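PDB 3K2G: resiniferatoxin-binding, phosphotriesterase-related protein from Rhodobacter sphaeroides 2.4.1, which binds two zinc ions per subunit in a TIM barrel and probably hydrolyses phosphoric esters. Local coordinates for residues 36-40 against 81-85; 40-46 against 74-80; 107-113 against 131-136; 301-305 against 318-322. All blocks are in the same frame, centred on the assembly; numbering follows the deposited sequence.

Contact 1 of 4, residues 36-40 against 81-85; sequences HLQND and ALDDL. With ZN (zinc ion), chain I.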
loop_
_atom_site.group_PDB
_atom_site.type_symbol
_atom_site.label_atom_id
_atom_site.label_comp_id
_atom_site.label_asym_id
_atom_site.label_seq_id
_atom_site.Cartn_x
_atom_site.Cartn_y
_atom_site.Cartn_z
ATOM N N HIS B 36 26.991 15.215 17.187
ATOM C CA HIS B 36 28.177 14.942 17.982
ATOM C C HIS B 36 29.240 15.875 17.430
ATOM O O HIS B 36 29.491 15.885 16.222
ATOM C CB HIS B 36 28.602 13.486 17.830
ATOM C CG HIS B 36 27.586 12.517 18.336
ATOM N ND1 HIS B 36 27.444 12.219 19.673
ATOM C CD2 HIS B 36 26.616 11.828 17.689
ATOM C CE1 HIS B 36 26.429 11.390 19.830
ATOM N NE2 HIS B 36 25.910 11.139 18.642
ATOM N N LEU B 37 29.843 16.673 18.309
ATOM C CA LEU B 37 30.866 17.622 17.890
ATOM C C LEU B 37 32.258 17.023 18.006
ATOM O O LEU B 37 33.171 17.401 17.276
ATOM C CB LEU B 37 30.748 18.897 18.723
ATOM C CG LEU B 37 29.339 19.489 18.606
ATOM C CD1 LEU B 37 29.255 20.801 19.361
ATOM C CD2 LEU B 37 28.998 19.694 17.138
ATOM N N GLN B 38 32.388 16.081 18.932
ATOM C CA GLN B 38 33.624 15.352 19.198
ATOM C C GLN B 38 33.168 14.024 19.795
ATOM O O GLN B 38 32.227 14.000 20.579
ATOM C CB GLN B 38 34.479 16.087 20.238
ATOM C CG GLN B 38 35.108 17.397 19.790
ATOM C CD GLN B 38 36.206 17.194 18.765
ATOM O OE1 GLN B 38 35.947 17.123 17.563
ATOM N NE2 GLN B 38 37.440 17.078 19.240
ATOM N N ASN B 39 33.811 12.921 19.435
ATOM C CA ASN B 39 33.423 11.635 20.004
ATOM C C ASN B 39 34.449 10.556 19.699
ATOM O O ASN B 39 35.447 10.805 19.026
ATOM C CB ASN B 39 32.049 11.196 19.478
ATOM C CG ASN B 39 32.087 10.760 18.023
ATOM O OD1 ASN B 39 33.121 10.861 17.359
ATOM N ND2 ASN B 39 30.954 10.280 17.520
ATOM N N ASP B 40 34.185 9.353 20.194
ATOM C CA ASP B 40 35.072 8.217 19.984
ATOM C C ASP B 40 34.251 6.945 19.762
ATOM O O ASP B 40 33.606 6.445 20.682
ATOM C CB ASP B 40 36.000 8.063 21.195
ATOM C CG ASP B 40 36.894 6.845 21.092
ATOM O OD1 ASP B 40 37.508 6.643 20.022
ATOM O OD2 ASP B 40 36.988 6.094 22.088
ATOM N N ALA B 81 35.973 8.436 14.629
ATOM C CA ALA B 81 36.373 9.295 15.732
ATOM C C ALA B 81 36.454 10.742 15.279
ATOM O O ALA B 81 37.206 11.082 14.366
ATOM C CB ALA B 81 37.716 8.845 16.315
ATOM N N LEU B 82 35.646 11.587 15.908
ATOM C CA LEU B 82 35.637 13.009 15.614
ATOM C C LEU B 82 36.573 13.581 16.678
ATOM O O LEU B 82 36.180 13.778 17.831
ATOM C CB LEU B 82 34.217 13.574 15.757
ATOM C CG LEU B 82 33.187 13.073 14.732
ATOM C CD1 LEU B 82 31.796 13.582 15.085
ATOM C CD2 LEU B 82 33.580 13.560 13.344
ATOM N N ASP B 83 37.816 13.827 16.273
ATOM C CA ASP B 83 38.848 14.317 17.176
ATOM C C ASP B 83 39.565 15.601 16.780
ATOM O O ASP B 83 40.519 15.997 17.447
ATOM C CB ASP B 83 39.893 13.223 17.383
ATOM C CG ASP B 83 40.393 12.642 16.072
ATOM O OD1 ASP B 83 40.263 13.316 15.030
ATOM O OD2 ASP B 83 40.921 11.513 16.085
ATOM N N ASP B 84 39.138 16.247 15.702
ATOM C CA ASP B 84 39.784 17.494 15.308
ATOM C C ASP B 84 38.889 18.656 15.706
ATOM O O ASP B 84 37.910 18.965 15.029
ATOM C CB ASP B 84 40.047 17.544 13.804
ATOM C CG ASP B 84 40.940 18.711 13.419
ATOM O OD1 ASP B 84 40.575 19.868 13.720
ATOM O OD2 ASP B 84 42.011 18.471 12.822
ATOM N N LEU B 85 39.249 19.309 16.806
ATOM C CA LEU B 85 38.471 20.419 17.330
ATOM C C LEU B 85 38.379 21.608 16.384
ATOM O O LEU B 85 37.328 22.248 16.279
ATOM C CB LEU B 85 39.051 20.861 18.673
ATOM C CG LEU B 85 38.110 21.597 19.626
ATOM C CD1 LEU B 85 36.819 20.813 19.805
ATOM C CD2 LEU B 85 38.809 21.779 20.963
HETATM ZN ZN ZN I . 24.099 10.045 18.161
HETATM O O HOH W 1 23.830 8.155 17.708
#
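The Gln38 amide plane is sandwiched between Leu82 O on one face and Leu85 CD1 on the opposite face. Gln38 CD lies 3.5 Å from Leu82 O and 3.8 Å from Leu85 CD1, and backbone atoms of Asp83 pass near its edge. The chain bends at chi2 (-70°), and the Gln38 and Leu85 side chains cross at about a right angle. The Asn39 amide has Leu82 CD1 over one face. Its OD1 faces Leu82 N almost head-on and accepts a hydrogen bond of 3.0 Å from it. Asn39 CG sits between the backbone N and the carbonyl carbon (chi1 72°), which turns the amide back to its own strand partner. Asn39 N completes the pairing by donating to a lone pair of Leu82 O, in the carbonyl plane, at 3.0 Å. Leu82 N reaches Asn39 O only weakly. The Asn39 ND2 end is held by Phe306 O. The His36 ring points away from this pairing. Its NE2 binds a zinc ion at 2.2 Å, and its ND1 bonds to Thr107. Leu82 CD1 packs on His36 O at 3.5 Å, an oxygen also hydrogen-bonded with Tyr319 OH. Strands 39-40 and 81-82 thus form a small, loose antiparallel pair next to the metal centre. Helix 85-97, which Asp84 caps through Leu87 N, touches Gln38 and Leu37. Helix 115-125 packs on Leu37, Gln38 and Leu85.

Contact 2 of 4, residues 40-46 against 74-80; sequences DCRCWWN and FVNKHNI. With DTV ((2S,3S)-1,4-dimercaptobutane-2,3-diol), chain K.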
loop_
_atom_site.group_PDB
_atom_site.type_symbol
_atom_site.label_atom_id
_atom_site.label_comp_id
_atom_site.label_asym_id
_atom_site.label_seq_id
_atom_site.Cartn_x
_atom_site.Cartn_y
_atom_site.Cartn_z
ATOM N N ASP B 40 34.185 9.353 20.194
ATOM C CA ASP B 40 35.072 8.217 19.984
ATOM C C ASP B 40 34.251 6.945 19.762
ATOM O O ASP B 40 33.606 6.445 20.682
ATOM C CB ASP B 40 36.000 8.063 21.195
ATOM C CG ASP B 40 36.894 6.845 21.092
ATOM O OD1 ASP B 40 37.508 6.643 20.022
ATOM O OD2 ASP B 40 36.988 6.094 22.088
ATOM N N CYS B 41 34.283 6.430 18.533
ATOM C CA CYS B 41 33.529 5.230 18.172
ATOM C C CYS B 41 34.434 4.066 17.767
ATOM O O CYS B 41 34.003 3.158 17.058
ATOM C CB CYS B 41 32.584 5.547 17.011
ATOM S SG CYS B 41 31.298 6.750 17.404
ATOM N N ARG B 42 35.681 4.091 18.222
ATOM C CA ARG B 42 36.638 3.038 17.891
ATOM C C ARG B 42 36.191 1.633 18.309
ATOM O O ARG B 42 36.602 0.644 17.705
ATOM C CB ARG B 42 37.997 3.353 18.521
ATOM C CG ARG B 42 38.623 4.645 18.019
ATOM C CD ARG B 42 40.030 4.833 18.571
ATOM N NE ARG B 42 40.918 3.725 18.211
ATOM C CZ ARG B 42 41.229 3.381 16.963
ATOM N NH1 ARG B 42 40.729 4.058 15.934
ATOM N NH2 ARG B 42 42.045 2.358 16.739
ATOM N N CYS B 43 35.353 1.544 19.336
ATOM C CA CYS B 43 34.877 0.248 19.806
ATOM C C CYS B 43 33.817 -0.347 18.880
ATOM O O CYS B 43 33.218 -1.376 19.187
ATOM C CB CYS B 43 34.326 0.378 21.228
ATOM S SG CYS B 43 33.290 1.833 21.482
ATOM N N TRP B 44 33.591 0.308 17.744
ATOM C CA TRP B 44 32.609 -0.159 16.769
ATOM C C TRP B 44 33.246 -0.459 15.415
ATOM O O TRP B 44 32.553 -0.628 14.407
ATOM C CB TRP B 44 31.485 0.871 16.613
ATOM C CG TRP B 44 30.313 0.583 17.506
ATOM C CD1 TRP B 44 29.361 -0.379 17.321
ATOM C CD2 TRP B 44 30.012 1.208 18.761
ATOM N NE1 TRP B 44 28.489 -0.396 18.382
ATOM C CE2 TRP B 44 28.865 0.566 19.282
ATOM C CE3 TRP B 44 30.603 2.243 19.498
ATOM C CZ2 TRP B 44 28.294 0.929 20.507
ATOM C CZ3 TRP B 44 30.034 2.604 20.722
ATOM C CH2 TRP B 44 28.891 1.945 21.212
ATOM N N TRP B 45 34.573 -0.526 15.402
ATOM C CA TRP B 45 35.307 -0.828 14.184
ATOM C C TRP B 45 34.843 -2.181 13.653
ATOM O O TRP B 45 34.672 -3.133 14.415
ATOM C CB TRP B 45 36.813 -0.853 14.472
ATOM C CG TRP B 45 37.651 -1.233 13.294
ATOM C CD1 TRP B 45 37.595 -0.697 12.039
ATOM C CD2 TRP B 45 38.681 -2.229 13.260
ATOM N NE1 TRP B 45 38.524 -1.300 11.224
ATOM C CE2 TRP B 45 39.202 -2.244 11.946
ATOM C CE3 TRP B 45 39.211 -3.111 14.210
ATOM C CZ2 TRP B 45 40.234 -3.107 11.560
ATOM C CZ3 TRP B 45 40.237 -3.971 13.827
ATOM C CH2 TRP B 45 40.735 -3.963 12.510
ATOM N N ASN B 46 34.615 -2.251 12.346
ATOM C CA ASN B 46 34.170 -3.479 11.705
ATOM C C ASN B 46 35.304 -3.999 10.830
ATOM O O ASN B 46 35.351 -3.734 9.630
ATOM C CB ASN B 46 32.920 -3.207 10.859
ATOM C CG ASN B 46 32.414 -4.443 10.142
ATOM O OD1 ASN B 46 32.287 -5.512 10.736
ATOM N ND2 ASN B 46 32.106 -4.299 8.859
ATOM N N PHE B 74 32.068 1.691 9.173
ATOM C CA PHE B 74 32.865 1.208 10.294
ATOM C C PHE B 74 34.092 0.388 9.941
ATOM O O PHE B 74 34.749 -0.152 10.829
ATOM C CB PHE B 74 31.984 0.410 11.252
ATOM C CG PHE B 74 30.926 1.234 11.922
ATOM C CD1 PHE B 74 31.242 2.464 12.493
ATOM C CD2 PHE B 74 29.626 0.762 12.023
ATOM C CE1 PHE B 74 30.272 3.213 13.152
ATOM C CE2 PHE B 74 28.649 1.504 12.681
ATOM C CZ PHE B 74 28.974 2.730 13.249
ATOM N N VAL B 75 34.408 0.290 8.655
ATOM C CA VAL B 75 35.579 -0.471 8.234
ATOM C C VAL B 75 36.847 0.361 8.409
ATOM O O VAL B 75 37.930 -0.188 8.609
ATOM C CB VAL B 75 35.493 -0.883 6.744
ATOM C CG1 VAL B 75 35.709 0.326 5.855
ATOM C CG2 VAL B 75 36.532 -1.947 6.438
ATOM N N ASN B 76 36.694 1.683 8.346
ATOM C CA ASN B 76 37.815 2.623 8.436
ATOM C C ASN B 76 38.089 3.147 9.845
ATOM O O ASN B 76 37.243 3.809 10.447
ATOM C CB ASN B 76 37.551 3.813 7.500
ATOM C CG ASN B 76 38.811 4.580 7.148
ATOM O OD1 ASN B 76 39.601 4.145 6.306
ATOM N ND2 ASN B 76 39.008 5.724 7.790
ATOM N N LYS B 77 39.286 2.869 10.361
ATOM C CA LYS B 77 39.670 3.318 11.697
ATOM C C LYS B 77 39.746 4.840 11.815
ATOM O O LYS B 77 39.377 5.408 12.840
ATOM C CB LYS B 77 41.026 2.717 12.094
ATOM C CG LYS B 77 41.005 1.220 12.337
ATOM C CD LYS B 77 42.386 0.709 12.730
ATOM C CE LYS B 77 42.370 -0.789 12.987
ATOM N NZ LYS B 77 43.716 -1.296 13.377
ATOM N N HIS B 78 40.228 5.492 10.765
ATOM C CA HIS B 78 40.370 6.947 10.752
ATOM C C HIS B 78 39.022 7.667 10.787
ATOM O O HIS B 78 38.917 8.797 11.265
ATOM C CB HIS B 78 41.141 7.369 9.496
ATOM C CG HIS B 78 41.274 8.851 9.328
ATOM N ND1 HIS B 78 41.859 9.661 10.279
ATOM C CD2 HIS B 78 40.928 9.666 8.305
ATOM C CE1 HIS B 78 41.868 10.910 9.848
ATOM N NE2 HIS B 78 41.308 10.940 8.651
ATOM N N ASN B 79 37.995 6.990 10.289
ATOM C CA ASN B 79 36.644 7.536 10.203
ATOM C C ASN B 79 35.861 7.562 11.515
ATOM O O ASN B 79 35.137 8.514 11.796
ATOM C CB ASN B 79 35.863 6.728 9.160
ATOM C CG ASN B 79 34.462 7.258 8.918
ATOM O OD1 ASN B 79 34.266 8.440 8.651
ATOM N ND2 ASN B 79 33.478 6.371 8.990
ATOM N N ILE B 80 36.023 6.516 12.317
ATOM C CA ILE B 80 35.279 6.376 13.561
ATOM C C ILE B 80 35.751 7.140 14.796
ATOM O O ILE B 80 35.897 6.572 15.878
ATOM C CB ILE B 80 35.125 4.877 13.913
ATOM C CG1 ILE B 80 36.498 4.226 14.071
ATOM C CG2 ILE B 80 34.342 4.170 12.809
ATOM C CD1 ILE B 80 36.434 2.732 14.340
HETATM S S1 DTV K . 25.113 1.744 16.904
HETATM C C1 DTV K . 25.841 3.193 17.815
HETATM C C2 DTV K . 27.173 3.671 17.236
HETATM O O2 DTV K . 26.950 4.077 15.894
HETATM C C3 DTV K . 27.721 4.859 18.046
HETATM O O3 DTV K . 26.817 5.936 17.970
HETATM C C4 DTV K . 29.075 5.346 17.527
HETATM S S4 DTV K . 30.163 5.904 18.864
#
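This contact builds one wall of the pocket near the zinc centre, where Trp44 CB rests over a face of the Phe74 ring. Segments 40-46 and 74-80 are both loops. Cys41 SG is joined to S4 of the dithiol DTV by a 2.0 Å disulfide, and DTV C2 lies over the centre of the Trp44 ring. The Phe74 edge meets DTV O2. Three hydrogen bonds fix the loops together. Asn46 N donates to Phe74 O over a short 2.6 Å and is nearly straight at 172°. Cys41 N donates to Ile80 O at 3.1 Å. Trp45 NE1 donates to Val75 O at 2.9 Å; the oxygen lies in the indole plane, but the NH comes in above the carbonyl plane. Trp45 CG is anti to the backbone N (chi1 177°), which swings the indole out over the 74-80 loop. There the extended Lys77 chain passes over one face of the six-membered ring. Lys77 CE makes a CH-pi contact 3.5 Å from the ring centroid. Lys77 NZ follows in a cation-pi contact, 4.4 Å from the same Trp45 centroid, with a weak, long ion pair to Glu58 besides. On the same side of the indole plane, Ile80 CD1 packs against Trp45 CB at 3.6 Å. The arrangement is typical of a TIM-barrel hydrolase, whose loops above the metal centre enclose the pocket; here the pocket holds a dithiol fixed to Cys41.

Contact 3 of 4, residues 107-113 against 131-136; sequences TCRGIGR and MGAGYY. With DTV ((2S,3S)-1,4-dimercaptobutane-2,3-diol), chain K.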
loop_
_atom_site.group_PDB
_atom_site.type_symbol
_atom_site.label_atom_id
_atom_site.label_comp_id
_atom_site.label_asym_id
_atom_site.label_seq_id
_atom_site.Cartn_x
_atom_site.Cartn_y
_atom_site.Cartn_z
ATOM N N THR B 107 26.538 13.308 23.254
ATOM C CA THR B 107 27.679 12.424 23.476
ATOM C C THR B 107 27.778 12.204 24.985
ATOM O O THR B 107 27.918 13.157 25.746
ATOM C CB THR B 107 29.008 13.050 22.964
ATOM O OG1 THR B 107 28.895 13.347 21.567
ATOM C CG2 THR B 107 30.172 12.078 23.164
ATOM N N CYS B 108 27.697 10.953 25.422
ATOM C CA CYS B 108 27.760 10.680 26.853
ATOM C C CYS B 108 28.962 9.848 27.286
ATOM O O CYS B 108 29.958 9.759 26.565
ATOM C CB CYS B 108 26.456 10.014 27.320
ATOM S SG CYS B 108 25.983 8.501 26.444
ATOM N N ARG B 109 28.862 9.253 28.474
ATOM C CA ARG B 109 29.937 8.434 29.028
ATOM C C ARG B 109 30.166 7.184 28.197
ATOM O O ARG B 109 29.233 6.422 27.927
ATOM C CB ARG B 109 29.620 8.018 30.471
ATOM C CG ARG B 109 29.358 9.170 31.423
ATOM C CD ARG B 109 29.347 8.692 32.864
ATOM N NE ARG B 109 28.951 9.749 33.788
ATOM C CZ ARG B 109 29.380 9.842 35.042
ATOM N NH1 ARG B 109 30.228 8.941 35.523
ATOM N NH2 ARG B 109 28.955 10.832 35.819
ATOM N N GLY B 110 31.419 6.972 27.809
ATOM C CA GLY B 110 31.757 5.812 27.010
ATOM C C GLY B 110 32.065 6.179 25.570
ATOM O O GLY B 110 32.786 5.449 24.886
ATOM N N ILE B 111 31.525 7.304 25.105
ATOM C CA ILE B 111 31.762 7.736 23.729
ATOM C C ILE B 111 32.485 9.071 23.547
ATOM O O ILE B 111 32.456 9.644 22.460
ATOM C CB ILE B 111 30.448 7.761 22.900
ATOM C CG1 ILE B 111 29.375 8.587 23.615
ATOM C CG2 ILE B 111 29.974 6.335 22.650
ATOM C CD1 ILE B 111 28.066 8.702 22.831
ATOM N N GLY B 112 33.119 9.574 24.605
ATOM C CA GLY B 112 33.888 10.806 24.487
ATOM C C GLY B 112 33.334 12.168 24.869
ATOM O O GLY B 112 33.735 13.176 24.279
ATOM N N ARG B 113 32.438 12.232 25.848
ATOM C CA ARG B 113 31.883 13.522 26.249
ATOM C C ARG B 113 32.992 14.381 26.857
ATOM O O ARG B 113 33.747 13.912 27.706
ATOM C CB ARG B 113 30.754 13.325 27.266
ATOM C CG ARG B 113 30.090 14.626 27.707
ATOM C CD ARG B 113 29.056 14.388 28.794
ATOM N NE ARG B 113 29.635 13.766 29.983
ATOM C CZ ARG B 113 28.960 13.521 31.105
ATOM N NH1 ARG B 113 27.677 13.848 31.195
ATOM N NH2 ARG B 113 29.567 12.943 32.136
HETATM N N MSE B 131 24.743 20.049 26.669
HETATM C CA MSE B 131 25.430 18.778 26.924
HETATM C C MSE B 131 24.574 17.681 27.557
HETATM O O MSE B 131 23.788 17.933 28.479
HETATM C CB MSE B 131 26.655 19.045 27.802
HETATM C CG MSE B 131 27.444 17.812 28.245
HETATM SE SE MSE B 131 29.112 18.360 29.121
HETATM C CE MSE B 131 28.294 19.084 30.746
ATOM N N GLY B 132 24.744 16.462 27.046
ATOM C CA GLY B 132 24.005 15.319 27.545
ATOM C C GLY B 132 24.723 14.569 28.648
ATOM O O GLY B 132 25.742 15.025 29.167
ATOM N N ALA B 133 24.188 13.408 29.009
ATOM C CA ALA B 133 24.762 12.602 30.076
ATOM C C ALA B 133 24.214 11.178 30.095
ATOM O O ALA B 133 23.329 10.830 29.314
ATOM C CB ALA B 133 24.501 13.273 31.416
ATOM N N GLY B 134 24.741 10.363 31.002
ATOM C CA GLY B 134 24.301 8.985 31.110
ATOM C C GLY B 134 25.217 8.016 30.387
ATOM O O GLY B 134 26.290 8.394 29.911
ATOM N N TYR B 135 24.785 6.762 30.299
ATOM C CA TYR B 135 25.558 5.720 29.641
ATOM C C TYR B 135 24.961 5.305 28.304
ATOM O O TYR B 135 23.749 5.371 28.099
ATOM C CB TYR B 135 25.680 4.514 30.571
ATOM C CG TYR B 135 26.532 4.818 31.786
ATOM C CD1 TYR B 135 27.926 4.821 31.702
ATOM C CD2 TYR B 135 25.945 5.162 33.003
ATOM C CE1 TYR B 135 28.717 5.161 32.800
ATOM C CE2 TYR B 135 26.724 5.508 34.104
ATOM C CZ TYR B 135 28.109 5.507 33.996
ATOM O OH TYR B 135 28.876 5.862 35.085
ATOM N N TYR B 136 25.834 4.866 27.402
ATOM C CA TYR B 136 25.441 4.452 26.067
ATOM C C TYR B 136 25.269 2.937 25.984
ATOM O O TYR B 136 24.998 2.279 26.990
ATOM C CB TYR B 136 26.504 4.936 25.078
ATOM C CG TYR B 136 26.038 5.036 23.651
ATOM C CD1 TYR B 136 24.787 5.573 23.344
ATOM C CD2 TYR B 136 26.866 4.643 22.601
ATOM C CE1 TYR B 136 24.374 5.721 22.025
ATOM C CE2 TYR B 136 26.463 4.789 21.280
ATOM C CZ TYR B 136 25.218 5.332 20.999
ATOM O OH TYR B 136 24.819 5.516 19.695
HETATM S S1 DTV K . 25.113 1.744 16.904
HETATM C C1 DTV K . 25.841 3.193 17.815
HETATM C C2 DTV K . 27.173 3.671 17.236
HETATM O O2 DTV K . 26.950 4.077 15.894
HETATM C C3 DTV K . 27.721 4.859 18.046
HETATM O O3 DTV K . 26.817 5.936 17.970
HETATM C C4 DTV K . 29.075 5.346 17.527
HETATM S S4 DTV K . 30.163 5.904 18.864
HETATM O O HOH W 2 26.516 10.725 33.167
#
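Arg109 and Tyr135 form a single backbone bridge, made where Arg109 N donates to Gly134 O at 3.1 Å, with the donor almost straight ahead of the carbonyl. Cys108 to Ile111 form a type II beta turn beside it. Cys108 CB presses on Gly134 O at 3.1 Å. Its SG meets Tyr136 CB and stands obliquely to that ring, a sulfur-aromatic contact. Arg113 NH1 bonds to a lone pair of Gly132 O at 3.0 Å, with the oxygen in the guanidinium plane. The Arg113 chain bends at chi3 (59°) and crosses selenomethionine Met131 at about a right angle, CD on CG. The two segments are loops that follow strands 102-105 and 128-131 of the TIM barrel, on the side of the metal centre. Tyr136 is a ligand of the second zinc, and its OH shares a 2.7 Å hydrogen bond with DTV O3. Ile111 braces that ring: CD1 lies over one face, and CG2 touches Tyr136 CD2 at 3.5 Å. Arg109 runs extended past Tyr135, its CD 3.6 Å from Tyr135 CZ. Its NE and Gly134 N both donate to one water, at 2.7 Å from Arg109 NE. Glu160 forms salt bridges to Arg109 and Arg113, while Tyr135 OH is hydrogen-bonded to Glu156. Arg109 O and Tyr136 N are buried here with no polar partner.

Contact 4 of 4, residues 301-305 against 318-322; sequences LSHDV and GYAFV. With ZN (zinc ion), chain I.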
loop_
_atom_site.group_PDB
_atom_site.type_symbol
_atom_site.label_atom_id
_atom_site.label_comp_id
_atom_site.label_asym_id
_atom_site.label_seq_id
_atom_site.Cartn_x
_atom_site.Cartn_y
_atom_site.Cartn_z
ATOM N N LEU B 301 14.328 16.983 13.973
ATOM C CA LEU B 301 15.231 16.713 12.848
ATOM C C LEU B 301 16.696 17.016 13.159
ATOM O O LEU B 301 16.998 18.022 13.784
ATOM C CB LEU B 301 14.836 17.577 11.655
ATOM C CG LEU B 301 13.389 17.615 11.164
ATOM C CD1 LEU B 301 13.246 18.723 10.117
ATOM C CD2 LEU B 301 12.998 16.277 10.588
ATOM N N SER B 302 17.605 16.161 12.699
ATOM C CA SER B 302 19.036 16.392 12.907
ATOM C C SER B 302 19.831 15.441 11.999
ATOM O O SER B 302 19.222 14.655 11.268
ATOM C CB SER B 302 19.400 16.184 14.382
ATOM O OG SER B 302 20.175 17.271 14.872
ATOM N N HIS B 303 21.166 15.513 12.028
ATOM C CA HIS B 303 21.993 14.638 11.180
ATOM C C HIS B 303 22.680 13.490 11.919
ATOM O O HIS B 303 23.053 12.482 11.309
ATOM C CB HIS B 303 23.137 15.396 10.484
ATOM C CG HIS B 303 22.780 16.754 9.965
ATOM N ND1 HIS B 303 22.628 17.849 10.788
ATOM C CD2 HIS B 303 22.645 17.214 8.698
ATOM C CE1 HIS B 303 22.420 18.926 10.052
ATOM N NE2 HIS B 303 22.425 18.569 8.780
ATOM N N ASP B 304 22.872 13.648 13.221
ATOM C CA ASP B 304 23.588 12.652 14.009
ATOM C C ASP B 304 24.997 12.463 13.434
ATOM O O ASP B 304 25.466 11.338 13.235
ATOM C CB ASP B 304 22.867 11.300 14.044
ATOM C CG ASP B 304 23.507 10.336 15.036
ATOM O OD1 ASP B 304 24.163 10.826 15.979
ATOM O OD2 ASP B 304 23.353 9.104 14.895
ATOM N N VAL B 305 25.655 13.574 13.137
ATOM C CA VAL B 305 27.028 13.523 12.647
ATOM C C VAL B 305 27.797 12.788 13.742
ATOM O O VAL B 305 27.790 13.220 14.897
ATOM C CB VAL B 305 27.618 14.934 12.493
ATOM C CG1 VAL B 305 29.123 14.848 12.289
ATOM C CG2 VAL B 305 26.958 15.647 11.320
ATOM N N GLY B 318 27.900 17.607 6.557
ATOM C CA GLY B 318 28.153 18.605 7.585
ATOM C C GLY B 318 26.968 18.857 8.502
ATOM O O GLY B 318 26.060 18.028 8.593
ATOM N N TYR B 319 26.974 20.011 9.172
ATOM C CA TYR B 319 25.917 20.391 10.116
ATOM C C TYR B 319 24.897 21.377 9.554
ATOM O O TYR B 319 23.953 21.736 10.252
ATOM C CB TYR B 319 26.522 21.025 11.378
ATOM C CG TYR B 319 27.482 20.153 12.146
ATOM C CD1 TYR B 319 27.036 19.037 12.853
ATOM C CD2 TYR B 319 28.853 20.428 12.144
ATOM C CE1 TYR B 319 27.934 18.211 13.539
ATOM C CE2 TYR B 319 29.755 19.608 12.820
ATOM C CZ TYR B 319 29.291 18.504 13.514
ATOM O OH TYR B 319 30.184 17.695 14.174
ATOM N N ALA B 320 25.077 21.826 8.314
ATOM C CA ALA B 320 24.137 22.784 7.730
ATOM C C ALA B 320 23.236 22.169 6.663
ATOM O O ALA B 320 22.477 22.874 5.999
ATOM C CB ALA B 320 24.898 23.969 7.141
ATOM N N PHE B 321 23.313 20.852 6.516
ATOM C CA PHE B 321 22.535 20.138 5.512
ATOM C C PHE B 321 21.024 20.164 5.765
ATOM O O PHE B 321 20.242 20.455 4.866
ATOM C CB PHE B 321 23.031 18.691 5.427
ATOM C CG PHE B 321 22.410 17.903 4.314
ATOM C CD1 PHE B 321 22.844 18.068 3.001
ATOM C CD2 PHE B 321 21.381 17.003 4.575
ATOM C CE1 PHE B 321 22.261 17.348 1.963
ATOM C CE2 PHE B 321 20.790 16.280 3.547
ATOM C CZ PHE B 321 21.234 16.452 2.236
ATOM N N VAL B 322 20.608 19.854 6.987
ATOM C CA VAL B 322 19.185 19.858 7.299
ATOM C C VAL B 322 18.564 21.202 6.938
ATOM O O VAL B 322 17.544 21.261 6.250
ATOM C CB VAL B 322 18.944 19.558 8.794
ATOM C CG1 VAL B 322 17.512 19.917 9.187
ATOM C CG2 VAL B 322 19.190 18.081 9.059
HETATM ZN ZN ZN I . 24.099 10.045 18.161
HETATM O O HOH W 1 23.830 8.155 17.708
#
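One hydrogen bond joins the two segments: Val322 N donates to His303 NE2 at 2.9 Å and 160°. The NH comes from a point tilted 32° out of the imidazole plane. Val322 lies in the first turn of helix 321-332, just past the N-cap residue Ala320, so His303 takes up an NH at the helix start. Glu35 bonds to Ser302 OG and to the backbone N of His303 and Val305. Ring contacts hold the same imidazole on both sides. Val322 CG2 lies over one face, 3.5 Å from the ring centroid, in a CH-pi contact. Gly318 O lies over the opposite face, 3.5 Å from His303 CD2. Phe321 reaches the edge, with CB 3.4 Å from His303 NE2. Segment 301-305 runs from the end of strand 299-301 of the TIM barrel into the loop that carries the metal ligand Asp304. Asp304 OD1 binds a zinc ion at 2.3 Å, alongside His34, His36 and Glu177. Its OD2 accepts a hydrogen bond from the water on that zinc. Apolar contacts are made by Leu301 and Val305. Val305 crosses the Tyr319 side chain at about a right angle, CB 3.5 Å from Tyr319 CE1. Val305 CG1 is anti to the backbone N (chi1 167°), which brings it to Tyr319 OH; that hydroxyl is hydrogen-bonded to His36 O. Leu301 CB meets Val322 CG1 more loosely, at 4.3 Å.

Along the chain, contact 2 is nested in the loop closed by contact 1, and the two share Asp40; contacts 3 and 4 follow in series. Contacts 1 and 2 have centres about 12 Å apart, as do contacts 1 and 3. Contact 1 is the hub. It meets contact 3 through Asp40 N and Ile111 O, and contact 4 through a backbone bond of His36 to Val305. Contacts 1 and 4 share one zinc and its water; contacts 2 and 3 share the dithiol. Contacts 3 and 4 lie on opposite sides of the chain centre, their centres about 19 Å apart. Together the loops after several barrel strands surround the two-zinc centre and its pocket.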